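Side-chain contacts in glutamine amidotransferase type-2 domain-containing protein (Pseudomonas aeruginosa PAO1, PDB 1TE5), which probably acts as an Ntn-type class-II glutamine amidotransferase that releases ammonia from glutamine, although the acceptor it serves is not established: residues F94-G99 and D135-V140; A112-K117 and S129-C134; G119-V124 and R139-F144; P155-A160 and G177-T182. One frame throughout, in Å; residues are numbered along the deposited sequence.

Interaction 1. Residues F94-G99 and D135-V140; sequences FIRELG and DLLNRV
Leu98 and Leu137 make the heart of this contact, each losing a similar amount of surface to the opposite segment. Their side chains lie alongside each other, pointing opposite ways, and the methyl CD1 of Leu98 comes to 3.5 Å from CD2 of Leu137. The same Leu98 CD1 lies 3.6 Å from the carbonyl oxygen of Leu137, so it rests on the helix backbone as well as on the side chain. Leu98 gets there with its CG placed beside its own carbonyl carbon and anti to N (chi1 -164°). One turn further along the helix, Val140 CG1 adds a looser touch, 4.2 Å from Leu98 CD1. Strand 94-98 is an outermost strand of the six-stranded antiparallel sheet, and helix 128-143 lies over it almost parallel, with the segment axes 10.4 Å apart; this is helix-on-sheet layering, as in the αββα sandwich of the Ntn hydrolases. Trp103 of the adjoining strand touches both leucines. Leu137 sends its other branch towards the start of the strand, where Leu137 CD1 meets Arg96 CB at 3.7 Å. Arg96 thus offers only its aliphatic root to the helix segment, and its chain then bends at the second and third torsions. Arg96 NE donates to Ile95 O over 3.2 Å, from above the carbonyl plane, while Arg96 NH1 forms a salt bridge with Glu130 earlier on the same helix. Along the helix, Arg139 NE pairs with Asp135 OD2 at 2.9 Å, meeting the carboxylate from above its plane; Tyr164 OH bonds to that same oxygen.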
loop_
_atom_site.group_PDB
_atom_site.type_symbol
_atom_site.label_atom_id
_atom_site.label_comp_id
_atom_site.label_asym_id
_atom_site.label_seq_id
_atom_site.Cartn_x
_atom_site.Cartn_y
_atom_site.Cartn_z
ATOM N N PHE A 94 3.379 7.881 3.778
ATOM C CA PHE A 94 4.262 6.719 3.865
ATOM C C PHE A 94 3.757 5.717 4.909
ATOM O O PHE A 94 3.193 6.106 5.934
ATOM C CB PHE A 94 5.693 7.157 4.194
ATOM C CG PHE A 94 6.266 8.129 3.205
ATOM C CD1 PHE A 94 6.362 9.480 3.512
ATOM C CD2 PHE A 94 6.698 7.695 1.954
ATOM C CE1 PHE A 94 6.885 10.382 2.580
ATOM C CE2 PHE A 94 7.219 8.585 1.020
ATOM C CZ PHE A 94 7.313 9.927 1.333
ATOM N N ILE A 95 3.957 4.430 4.633
ATOM C CA ILE A 95 3.516 3.364 5.532
ATOM C C ILE A 95 4.674 2.476 5.980
ATOM O O ILE A 95 5.611 2.224 5.221
ATOM C CB ILE A 95 2.452 2.464 4.857
ATOM C CG1 ILE A 95 1.317 3.313 4.285
ATOM C CG2 ILE A 95 1.902 1.435 5.851
ATOM C CD1 ILE A 95 0.248 2.500 3.626
ATOM N N ARG A 96 4.590 1.995 7.218
ATOM C CA ARG A 96 5.598 1.107 7.791
ATOM C C ARG A 96 5.022 0.461 9.040
ATOM O O ARG A 96 4.375 1.137 9.843
ATOM C CB ARG A 96 6.880 1.878 8.115
ATOM C CG ARG A 96 8.131 1.164 7.637
ATOM C CD ARG A 96 9.199 2.117 7.110
ATOM N NE ARG A 96 8.672 2.771 5.920
ATOM C CZ ARG A 96 9.417 3.246 4.928
ATOM N NH1 ARG A 96 8.834 3.833 3.901
ATOM N NH2 ARG A 96 10.741 3.133 4.952
ATOM N N GLU A 97 5.187 -0.853 9.178
ATOM C CA GLU A 97 4.652 -1.530 10.357
ATOM C C GLU A 97 5.607 -1.513 11.535
ATOM O O GLU A 97 6.818 -1.667 11.377
ATOM C CB GLU A 97 4.202 -2.966 10.047
ATOM C CG GLU A 97 5.298 -4.023 10.029
ATOM C CD GLU A 97 5.492 -4.763 11.357
ATOM O OE1 GLU A 97 4.732 -4.563 12.331
ATOM O OE2 GLU A 97 6.434 -5.565 11.410
ATOM N N LEU A 98 5.030 -1.283 12.705
ATOM C CA LEU A 98 5.734 -1.251 13.973
ATOM C C LEU A 98 4.738 -1.852 14.968
ATOM O O LEU A 98 3.570 -1.459 15.019
ATOM C CB LEU A 98 6.104 0.188 14.367
ATOM C CG LEU A 98 7.167 0.366 15.461
ATOM C CD1 LEU A 98 7.707 1.773 15.441
ATOM C CD2 LEU A 98 6.609 0.034 16.826
ATOM N N GLY A 99 5.184 -2.858 15.709
ATOM C CA GLY A 99 4.319 -3.489 16.685
ATOM C C GLY A 99 3.099 -4.209 16.136
ATOM O O GLY A 99 2.129 -4.405 16.855
ATOM N N ASP A 135 12.997 7.964 11.127
ATOM C CA ASP A 135 13.709 8.372 12.333
ATOM C C ASP A 135 12.798 8.349 13.553
ATOM O O ASP A 135 13.187 7.854 14.622
ATOM C CB ASP A 135 14.309 9.765 12.161
ATOM C CG ASP A 135 15.204 10.160 13.324
ATOM O OD1 ASP A 135 16.308 9.590 13.461
ATOM O OD2 ASP A 135 14.798 11.038 14.107
ATOM N N LEU A 136 11.599 8.906 13.395
ATOM C CA LEU A 136 10.615 8.946 14.475
ATOM C C LEU A 136 10.253 7.523 14.870
ATOM O O LEU A 136 9.989 7.241 16.039
ATOM C CB LEU A 136 9.356 9.700 14.031
ATOM C CG LEU A 136 8.138 9.750 14.963
ATOM C CD1 LEU A 136 7.390 11.051 14.735
ATOM C CD2 LEU A 136 7.220 8.547 14.745
ATOM N N LEU A 137 10.203 6.649 13.865
ATOM C CA LEU A 137 9.879 5.245 14.057
ATOM C C LEU A 137 11.002 4.541 14.798
ATOM O O LEU A 137 10.749 3.620 15.570
ATOM C CB LEU A 137 9.624 4.566 12.702
ATOM C CG LEU A 137 8.252 4.782 12.060
ATOM C CD1 LEU A 137 8.225 4.157 10.694
ATOM C CD2 LEU A 137 7.164 4.186 12.927
ATOM N N ASN A 138 12.234 4.971 14.553
ATOM C CA ASN A 138 13.408 4.387 15.194
ATOM C C ASN A 138 13.478 4.745 16.668
ATOM O O ASN A 138 13.961 3.962 17.485
ATOM C CB ASN A 138 14.689 4.837 14.495
ATOM C CG ASN A 138 14.858 4.212 13.127
ATOM O OD1 ASN A 138 15.665 4.672 12.317
ATOM N ND2 ASN A 138 14.119 3.142 12.870
ATOM N N ARG A 139 13.017 5.949 16.992
ATOM C CA ARG A 139 13.002 6.436 18.363
ATOM C C ARG A 139 11.926 5.728 19.166
ATOM O O ARG A 139 12.070 5.532 20.373
ATOM C CB ARG A 139 12.723 7.932 18.381
ATOM C CG ARG A 139 13.733 8.759 17.632
ATOM C CD ARG A 139 13.261 10.186 17.575
ATOM N NE ARG A 139 14.251 11.066 16.980
ATOM C CZ ARG A 139 14.560 12.264 17.463
ATOM N NH1 ARG A 139 15.478 13.006 16.856
ATOM N NH2 ARG A 139 13.946 12.719 18.551
ATOM N N VAL A 140 10.805 5.442 18.515
ATOM C CA VAL A 140 9.702 4.745 19.171
ATOM C C VAL A 140 10.086 3.281 19.374
ATOM O O VAL A 140 9.796 2.709 20.419
ATOM C CB VAL A 140 8.368 4.841 18.349
ATOM C CG1 VAL A 140 7.275 3.989 18.969
ATOM C CG2 VAL A 140 7.893 6.270 18.295
#

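Interaction 2. Residues A112-K117 and S129-C134; sequences ADFQPK and SEAAFC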
loop_
_atom_site.group_PDB
_atom_site.type_symbol
_atom_site.label_atom_id
_atom_site.label_comp_id
_atom_site.label_asym_id
_atom_site.label_seq_id
_atom_site.Cartn_x
_atom_site.Cartn_y
_atom_site.Cartn_z
ATOM N N ALA A 112 15.520 21.855 6.924
ATOM C CA ALA A 112 16.866 22.217 6.495
ATOM C C ALA A 112 17.928 21.510 7.326
ATOM O O ALA A 112 17.787 21.374 8.543
ATOM C CB ALA A 112 17.059 23.720 6.579
ATOM N N ASP A 113 19.003 21.091 6.662
ATOM C CA ASP A 113 20.110 20.396 7.319
ATOM C C ASP A 113 19.605 19.265 8.220
ATOM O O ASP A 113 19.954 19.183 9.402
ATOM C CB ASP A 113 20.951 21.390 8.131
ATOM C CG ASP A 113 22.278 20.800 8.587
ATOM O OD1 ASP A 113 22.406 20.452 9.786
ATOM O OD2 ASP A 113 23.195 20.690 7.741
ATOM N N PHE A 114 18.755 18.414 7.653
ATOM C CA PHE A 114 18.192 17.288 8.383
ATOM C C PHE A 114 18.962 16.041 7.983
ATOM O O PHE A 114 18.931 15.630 6.822
ATOM C CB PHE A 114 16.709 17.137 8.054
ATOM C CG PHE A 114 15.989 16.173 8.948
ATOM C CD1 PHE A 114 15.376 15.045 8.418
ATOM C CD2 PHE A 114 15.944 16.382 10.325
ATOM C CE1 PHE A 114 14.729 14.135 9.245
ATOM C CE2 PHE A 114 15.298 15.477 11.163
ATOM C CZ PHE A 114 14.691 14.350 10.622
ATOM N N GLN A 115 19.636 15.427 8.950
ATOM C CA GLN A 115 20.453 14.236 8.697
ATOM C C GLN A 115 20.416 13.207 9.833
ATOM O O GLN A 115 21.441 12.906 10.452
ATOM C CB GLN A 115 21.900 14.666 8.418
ATOM C CG GLN A 115 22.356 15.955 9.148
ATOM C CD GLN A 115 22.387 15.836 10.676
ATOM O OE1 GLN A 115 23.463 15.721 11.276
ATOM N NE2 GLN A 115 21.208 15.892 11.308
ATOM N N PRO A 116 19.253 12.583 10.058
ATOM C CA PRO A 116 19.098 11.583 11.118
ATOM C C PRO A 116 20.040 10.395 10.968
ATOM O O PRO A 116 20.433 10.044 9.854
ATOM C CB PRO A 116 17.639 11.157 10.966
ATOM C CG PRO A 116 17.415 11.279 9.498
ATOM C CD PRO A 116 18.060 12.607 9.190
ATOM N N LYS A 117 20.424 9.801 12.094
ATOM C CA LYS A 117 21.312 8.640 12.079
ATOM C C LYS A 117 20.547 7.423 11.561
ATOM O O LYS A 117 19.476 7.089 12.077
ATOM C CB LYS A 117 21.826 8.341 13.487
ATOM C CG LYS A 117 22.407 9.540 14.211
ATOM C CD LYS A 117 22.659 9.217 15.680
ATOM C CE LYS A 117 21.399 8.695 16.360
ATOM N NZ LYS A 117 20.267 9.646 16.219
ATOM N N SER A 129 10.746 14.137 4.363
ATOM C CA SER A 129 9.555 13.674 5.063
ATOM C C SER A 129 9.691 12.212 5.484
ATOM O O SER A 129 9.376 11.859 6.623
ATOM C CB SER A 129 8.319 13.827 4.169
ATOM O OG SER A 129 8.059 15.189 3.863
ATOM N N GLU A 130 10.127 11.365 4.555
ATOM C CA GLU A 130 10.288 9.939 4.822
ATOM C C GLU A 130 11.453 9.668 5.771
ATOM O O GLU A 130 11.425 8.706 6.541
ATOM C CB GLU A 130 10.474 9.171 3.519
ATOM C CG GLU A 130 10.519 7.671 3.695
ATOM C CD GLU A 130 10.581 6.928 2.384
ATOM O OE1 GLU A 130 10.754 7.581 1.326
ATOM O OE2 GLU A 130 10.446 5.686 2.420
ATOM N N ALA A 131 12.499 10.483 5.664
ATOM C CA ALA A 131 13.664 10.354 6.531
ATOM C C ALA A 131 13.214 10.668 7.963
ATOM O O ALA A 131 13.690 10.057 8.923
ATOM C CB ALA A 131 14.754 11.313 6.092
ATOM N N ALA A 132 12.295 11.624 8.083
ATOM C CA ALA A 132 11.744 12.032 9.367
ATOM C C ALA A 132 10.841 10.940 9.912
ATOM O O ALA A 132 10.831 10.690 11.119
ATOM C CB ALA A 132 10.960 13.330 9.226
ATOM N N PHE A 133 10.057 10.324 9.028
ATOM C CA PHE A 133 9.139 9.250 9.416
ATOM C C PHE A 133 9.888 8.058 10.016
ATOM O O PHE A 133 9.515 7.533 11.072
ATOM C CB PHE A 133 8.336 8.777 8.198
ATOM C CG PHE A 133 7.311 7.714 8.511
ATOM C CD1 PHE A 133 6.926 6.800 7.536
ATOM C CD2 PHE A 133 6.716 7.642 9.775
ATOM C CE1 PHE A 133 5.955 5.822 7.806
ATOM C CE2 PHE A 133 5.746 6.671 10.064
ATOM C CZ PHE A 133 5.362 5.757 9.071
ATOM N N CYS A 134 10.888 7.586 9.287
ATOM C CA CYS A 134 11.696 6.467 9.724
ATOM C C CYS A 134 12.401 6.778 11.032
ATOM O O CYS A 134 12.387 5.955 11.937
ATOM C CB CYS A 134 12.715 6.109 8.656
ATOM S SG CYS A 134 11.952 5.495 7.158
#
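Ser129 OG is gripped by two imidazole nitrogens, ND1 of His107 and NE2 of His92, near the start of helix 128-143; a little further on, Ala131 and Ala132 meet Phe114 and Pro116 of the loop. The Phe114 ring comes in by its CE1 corner, 3.7 Å from Ala132 CA and 3.9 Å from Ala132 CB, while the carbonyl carbon of Ala131 sits at the ring edge, in plane. A first torsion of -169° extends the Phe114 side chain from the loop to the helix. This is plain apolar packing of the long connection between strand 101-108 and helix 128-143 against the helix it leads into, with two alanines whose single methyl lets the ring come down to the helix backbone. That helix belongs to the layer packed on the six-stranded sheet, consistent with the αββα Ntn fold. Pro116 bridges ring and helix: its CD lies 3.6 Å above one face of the Phe114 ring, offset toward the rim, and its CG reaches to 4.0 Å from Ala131 O and 4.3 Å from Ala131 CB. Tyr164 of helix 150-165 also meets the Phe114 ring, the two planes nearly perpendicular.

Interaction 3. Residues G119-V124 and R139-F144; sequences GFYRPV and RVRRAF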
loop_
_atom_site.group_PDB
_atom_site.type_symbol
_atom_site.label_atom_id
_atom_site.label_comp_id
_atom_site.label_asym_id
_atom_site.label_seq_id
_atom_site.Cartn_x
_atom_site.Cartn_y
_atom_site.Cartn_z
ATOM N N GLY A 119 18.958 3.938 10.923
ATOM C CA GLY A 119 18.559 2.961 11.915
ATOM C C GLY A 119 17.795 1.802 11.328
ATOM O O GLY A 119 18.017 1.438 10.177
ATOM N N PHE A 120 16.938 1.198 12.150
ATOM C CA PHE A 120 16.108 0.054 11.772
ATOM C C PHE A 120 15.344 0.336 10.483
ATOM O O PHE A 120 15.340 -0.477 9.552
ATOM C CB PHE A 120 15.074 -0.250 12.864
ATOM C CG PHE A 120 15.640 -0.325 14.260
ATOM C CD1 PHE A 120 16.420 -1.417 14.661
ATOM C CD2 PHE A 120 15.343 0.681 15.196
ATOM C CE1 PHE A 120 16.898 -1.508 15.974
ATOM C CE2 PHE A 120 15.810 0.608 16.508
ATOM C CZ PHE A 120 16.590 -0.493 16.903
ATOM N N TYR A 121 14.595 1.435 10.496
ATOM C CA TYR A 121 13.811 1.859 9.349
ATOM C C TYR A 121 14.645 2.772 8.466
ATOM O O TYR A 121 15.350 3.657 8.950
ATOM C CB TYR A 121 12.548 2.594 9.807
ATOM C CG TYR A 121 11.612 1.759 10.652
ATOM C CD1 TYR A 121 11.696 1.774 12.046
ATOM C CD2 TYR A 121 10.625 0.967 10.063
ATOM C CE1 TYR A 121 10.821 1.026 12.835
ATOM C CE2 TYR A 121 9.741 0.214 10.846
ATOM C CZ TYR A 121 9.849 0.251 12.230
ATOM O OH TYR A 121 8.989 -0.487 13.009
ATOM N N ARG A 122 14.574 2.542 7.162
ATOM C CA ARG A 122 15.312 3.353 6.207
ATOM C C ARG A 122 14.362 3.831 5.111
ATOM O O ARG A 122 13.437 3.114 4.723
ATOM C CB ARG A 122 16.457 2.544 5.589
ATOM C CG ARG A 122 17.462 1.999 6.589
ATOM C CD ARG A 122 18.646 1.392 5.865
ATOM N NE ARG A 122 19.574 0.722 6.768
ATOM C CZ ARG A 122 20.372 1.340 7.629
ATOM N NH1 ARG A 122 21.179 0.637 8.406
ATOM N NH2 ARG A 122 20.357 2.661 7.720
ATOM N N PRO A 123 14.522 5.089 4.666
ATOM C CA PRO A 123 13.636 5.575 3.610
ATOM C C PRO A 123 13.948 4.902 2.262
ATOM O O PRO A 123 15.096 4.516 1.988
ATOM C CB PRO A 123 13.934 7.081 3.590
ATOM C CG PRO A 123 15.356 7.157 3.994
ATOM C CD PRO A 123 15.415 6.163 5.139
ATOM N N VAL A 124 12.900 4.688 1.474
ATOM C CA VAL A 124 13.033 4.103 0.142
ATOM C C VAL A 124 13.274 5.253 -0.858
ATOM O O VAL A 124 14.022 5.110 -1.836
ATOM C CB VAL A 124 11.760 3.316 -0.242
ATOM C CG1 VAL A 124 11.909 2.714 -1.634
ATOM C CG2 VAL A 124 11.501 2.220 0.793
ATOM N N ARG A 139 13.017 5.949 16.992
ATOM C CA ARG A 139 13.002 6.436 18.363
ATOM C C ARG A 139 11.926 5.728 19.166
ATOM O O ARG A 139 12.070 5.532 20.373
ATOM C CB ARG A 139 12.723 7.932 18.381
ATOM C CG ARG A 139 13.733 8.759 17.632
ATOM C CD ARG A 139 13.261 10.186 17.575
ATOM N NE ARG A 139 14.251 11.066 16.980
ATOM C CZ ARG A 139 14.560 12.264 17.463
ATOM N NH1 ARG A 139 15.478 13.006 16.856
ATOM N NH2 ARG A 139 13.946 12.719 18.551
ATOM N N VAL A 140 10.805 5.442 18.515
ATOM C CA VAL A 140 9.702 4.745 19.171
ATOM C C VAL A 140 10.086 3.281 19.374
ATOM O O VAL A 140 9.796 2.709 20.419
ATOM C CB VAL A 140 8.368 4.841 18.349
ATOM C CG1 VAL A 140 7.275 3.989 18.969
ATOM C CG2 VAL A 140 7.893 6.270 18.295
ATOM N N ARG A 141 10.733 2.683 18.376
ATOM C CA ARG A 141 11.146 1.288 18.455
ATOM C C ARG A 141 12.255 1.083 19.496
ATOM O O ARG A 141 12.280 0.066 20.192
ATOM C CB ARG A 141 11.580 0.769 17.069
ATOM C CG ARG A 141 12.100 -0.678 17.063
ATOM C CD ARG A 141 11.333 -1.616 16.118
ATOM N NE ARG A 141 10.887 -2.885 16.701
ATOM C CZ ARG A 141 9.647 -3.377 16.613
ATOM N NH1 ARG A 141 9.350 -4.541 17.178
ATOM N NH2 ARG A 141 8.696 -2.710 15.970
ATOM N N ARG A 142 13.164 2.047 19.611
ATOM C CA ARG A 142 14.261 1.947 20.573
ATOM C C ARG A 142 13.748 2.109 22.001
ATOM O O ARG A 142 14.090 1.319 22.885
ATOM C CB ARG A 142 15.334 2.995 20.272
ATOM C CG ARG A 142 16.713 2.642 20.799
ATOM C CD ARG A 142 17.767 3.581 20.235
ATOM N NE ARG A 142 19.095 3.314 20.784
ATOM C CZ ARG A 142 19.480 3.622 22.024
ATOM N NH1 ARG A 142 20.713 3.339 22.431
ATOM N NH2 ARG A 142 18.634 4.214 22.863
ATOM N N ALA A 143 12.936 3.136 22.225
ATOM C CA ALA A 143 12.368 3.402 23.540
ATOM C C ALA A 143 11.299 2.387 23.963
ATOM O O ALA A 143 11.071 2.189 25.155
ATOM C CB ALA A 143 11.803 4.806 23.588
ATOM N N PHE A 144 10.642 1.753 22.997
ATOM C CA PHE A 144 9.592 0.773 23.292
ATOM C C PHE A 144 9.683 -0.450 22.389
ATOM O O PHE A 144 8.980 -0.550 21.380
ATOM C CB PHE A 144 8.199 1.403 23.149
ATOM C CG PHE A 144 8.048 2.703 23.881
ATOM C CD1 PHE A 144 8.023 3.907 23.179
ATOM C CD2 PHE A 144 7.994 2.733 25.270
ATOM C CE1 PHE A 144 7.955 5.125 23.847
ATOM C CE2 PHE A 144 7.927 3.940 25.946
ATOM C CZ PHE A 144 7.910 5.143 25.232
#
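This is a partly buried CH-π contact between Phe120, from the loop before helix 128-143, and Arg141 near the far end of that helix, with the hydroxyl end of Tyr121 lying near the outer part of the arginine chain. Arg141 CG lies over one face of the Phe120 ring, 4.3 Å from the centroid and 26° off the ring normal; the nearest ring atoms, CD2 and CE2 of Phe120, are each 4.0 Å from Arg141 CG. The two side chains cross at about a right angle, and the guanidinium and ring planes are 79° apart. The loop between strand 101-108 and helix 128-143 runs alongside the helix it leads into, and the second subunit also reaches this region. Beyond CG the Arg141 chain bends twice, at its second and third torsions, and carries its end past Tyr121. Tyr121 OH lies 4.1 Å from Arg141 CD and 3.7 Å from Arg141 NH2, the latter too long for a hydrogen bond; the hydroxyl is instead bonded to Glu97 O on the edge strand. Arg142 adds a marginal touch, its CB 4.5 Å from Phe120 CE2. Phe120 O accepts a hydrogen bond from Arg141 NH1 of the second subunit, and the Tyr121 ring meets Phe120 of the second subunit.

Interaction 4. Residues P155-A160 and G177-T182; sequences PVLISA and GDWLFT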
loop_
_atom_site.group_PDB
_atom_site.type_symbol
_atom_site.label_atom_id
_atom_site.label_comp_id
_atom_site.label_asym_id
_atom_site.label_seq_id
_atom_site.Cartn_x
_atom_site.Cartn_y
_atom_site.Cartn_z
ATOM N N PRO A 155 4.963 10.724 24.583
ATOM C CA PRO A 155 6.085 11.644 24.801
ATOM C C PRO A 155 7.165 11.571 23.730
ATOM O O PRO A 155 7.724 12.597 23.352
ATOM C CB PRO A 155 6.620 11.209 26.162
ATOM C CG PRO A 155 5.391 10.751 26.865
ATOM C CD PRO A 155 4.714 9.928 25.799
ATOM N N VAL A 156 7.489 10.363 23.273
ATOM C CA VAL A 156 8.508 10.210 22.243
ATOM C C VAL A 156 8.071 10.856 20.932
ATOM O O VAL A 156 8.903 11.382 20.202
ATOM C CB VAL A 156 8.918 8.730 22.024
ATOM C CG1 VAL A 156 7.736 7.893 21.687
ATOM C CG2 VAL A 156 9.945 8.627 20.924
ATOM N N LEU A 157 6.770 10.822 20.651
ATOM C CA LEU A 157 6.219 11.429 19.438
ATOM C C LEU A 157 6.414 12.939 19.469
ATOM O O LEU A 157 6.875 13.540 18.501
ATOM C CB LEU A 157 4.721 11.142 19.320
ATOM C CG LEU A 157 4.253 9.707 19.106
ATOM C CD1 LEU A 157 2.733 9.670 19.012
ATOM C CD2 LEU A 157 4.875 9.155 17.841
ATOM N N ILE A 158 6.006 13.540 20.581
ATOM C CA ILE A 158 6.101 14.980 20.804
ATOM C C ILE A 158 7.547 15.453 20.751
ATOM O O ILE A 158 7.842 16.532 20.229
ATOM C CB ILE A 158 5.527 15.355 22.191
ATOM C CG1 ILE A 158 4.144 14.731 22.372
ATOM C CG2 ILE A 158 5.447 16.871 22.348
ATOM C CD1 ILE A 158 3.667 14.718 23.797
ATOM N N SER A 159 8.432 14.662 21.345
ATOM C CA SER A 159 9.849 14.980 21.393
ATOM C C SER A 159 10.442 15.112 20.004
ATOM O O SER A 159 11.087 16.110 19.688
ATOM C CB SER A 159 10.602 13.903 22.176
ATOM O OG SER A 159 10.231 13.907 23.544
ATOM N N ALA A 160 10.243 14.083 19.190
ATOM C CA ALA A 160 10.763 14.057 17.830
ATOM C C ALA A 160 10.220 15.213 16.998
ATOM O O ALA A 160 10.963 15.836 16.238
ATOM C CB ALA A 160 10.435 12.730 17.169
ATOM N N GLY A 177 -3.694 3.392 12.894
ATOM C CA GLY A 177 -4.980 2.830 12.531
ATOM C C GLY A 177 -6.016 3.023 13.618
ATOM O O GLY A 177 -7.209 2.859 13.368
ATOM N N ASP A 178 -5.552 3.271 14.842
ATOM C CA ASP A 178 -6.434 3.501 15.989
ATOM C C ASP A 178 -6.584 5.010 16.159
ATOM O O ASP A 178 -7.627 5.597 15.870
ATOM C CB ASP A 178 -5.829 2.934 17.298
ATOM C CG ASP A 178 -5.910 1.417 17.400
ATOM O OD1 ASP A 178 -5.063 0.837 18.125
ATOM O OD2 ASP A 178 -6.818 0.814 16.797
ATOM N N TRP A 179 -5.541 5.599 16.726
ATOM C CA TRP A 179 -5.481 7.017 16.980
ATOM C C TRP A 179 -4.851 7.750 15.810
ATOM O O TRP A 179 -4.159 7.156 14.982
ATOM C CB TRP A 179 -4.662 7.278 18.246
ATOM C CG TRP A 179 -3.413 6.449 18.320
ATOM C CD1 TRP A 179 -3.258 5.256 18.968
ATOM C CD2 TRP A 179 -2.161 6.721 17.668
ATOM N NE1 TRP A 179 -1.988 4.767 18.754
ATOM C CE2 TRP A 179 -1.298 5.647 17.960
ATOM C CE3 TRP A 179 -1.694 7.760 16.858
ATOM C CZ2 TRP A 179 0.004 5.584 17.474
ATOM C CZ3 TRP A 179 -0.401 7.695 16.372
ATOM C CH2 TRP A 179 0.432 6.614 16.680
ATOM N N LEU A 180 -5.037 9.059 15.794
ATOM C CA LEU A 180 -4.489 9.891 14.749
ATOM C C LEU A 180 -3.787 11.039 15.432
ATOM O O LEU A 180 -4.431 11.916 15.995
ATOM C CB LEU A 180 -5.618 10.400 13.845
ATOM C CG LEU A 180 -5.331 11.376 12.702
ATOM C CD1 LEU A 180 -4.016 11.075 12.038
ATOM C CD2 LEU A 180 -6.458 11.276 11.702
ATOM N N PHE A 181 -2.463 10.987 15.445
ATOM C CA PHE A 181 -1.645 12.019 16.051
ATOM C C PHE A 181 -1.503 13.193 15.088
ATOM O O PHE A 181 -1.199 13.022 13.912
ATOM C CB PHE A 181 -0.274 11.453 16.406
ATOM C CG PHE A 181 0.655 12.445 17.044
ATOM C CD1 PHE A 181 1.789 12.884 16.371
ATOM C CD2 PHE A 181 0.414 12.918 18.326
ATOM C CE1 PHE A 181 2.671 13.774 16.963
ATOM C CE2 PHE A 181 1.296 13.813 18.929
ATOM C CZ PHE A 181 2.425 14.240 18.244
ATOM N N THR A 182 -1.718 14.420 15.585
ATOM C CA THR A 182 -1.502 15.617 14.745
ATOM C C THR A 182 -0.474 16.503 15.449
ATOM O O THR A 182 -0.332 16.511 16.677
ATOM C CB THR A 182 -2.747 16.512 14.482
ATOM O OG1 THR A 182 -3.083 17.265 15.651
ATOM C CG2 THR A 182 -3.900 15.676 14.095
#
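One face of the Phe181 ring carries Leu157 CD1, 4.0 Å above the plane and offset toward the rim, and the Trp179 ring receives the backbone N of Phe181 at its edge, in plane. Trp179 also meets Trp103 edge-to-face. Helix 150-165 here lies on strand 180-183 inside the six-stranded antiparallel sheet, a helix-on-sheet layer consistent with the αββα Ntn fold. The leucine methyl makes a CH-π contact with Phe181, 15° off the ring normal. Leu157 CD1 reaches the CG end of the ring, while Leu157 CB meets the other end at Phe181 CZ, 4.0 Å away. With its CG anti to N (chi1 -180°), the Phe181 ring extends toward the helix. Leu157 CD1 also approaches Trp179 CH2 at 4.5 Å, and Ile158 CG1 is at the limit of contact, likewise 4.5 Å from Phe181 CZ. Leu157 further touches Leu136 of the preceding helix. Within the helix turn Pro155 O takes two bonds from one residue: Ser159 OG donates at 2.8 Å and Ser159 N at 3.0 Å, reaching the oxygen from opposite faces of its carbonyl plane.

From the N terminus, 94-99 opens the longest of these loops, and interaction 1 closes it on helix 128-143, tying an edge strand to the helix layer. Interaction 2 is nested within that loop and fastens the connecting segment to the first turns of the same helix. Interaction 3 starts between the two segments of interaction 2 and ends after them, so the two cross; it shares Arg139 and Val140 with interaction 1, and both reach the second subunit. Interaction 4 follows in series, joining helix 150-165 to the same sheet as interaction 1. The two helices meet directly, with Val156 against Val140, whereas interactions 2 and 4 do not touch.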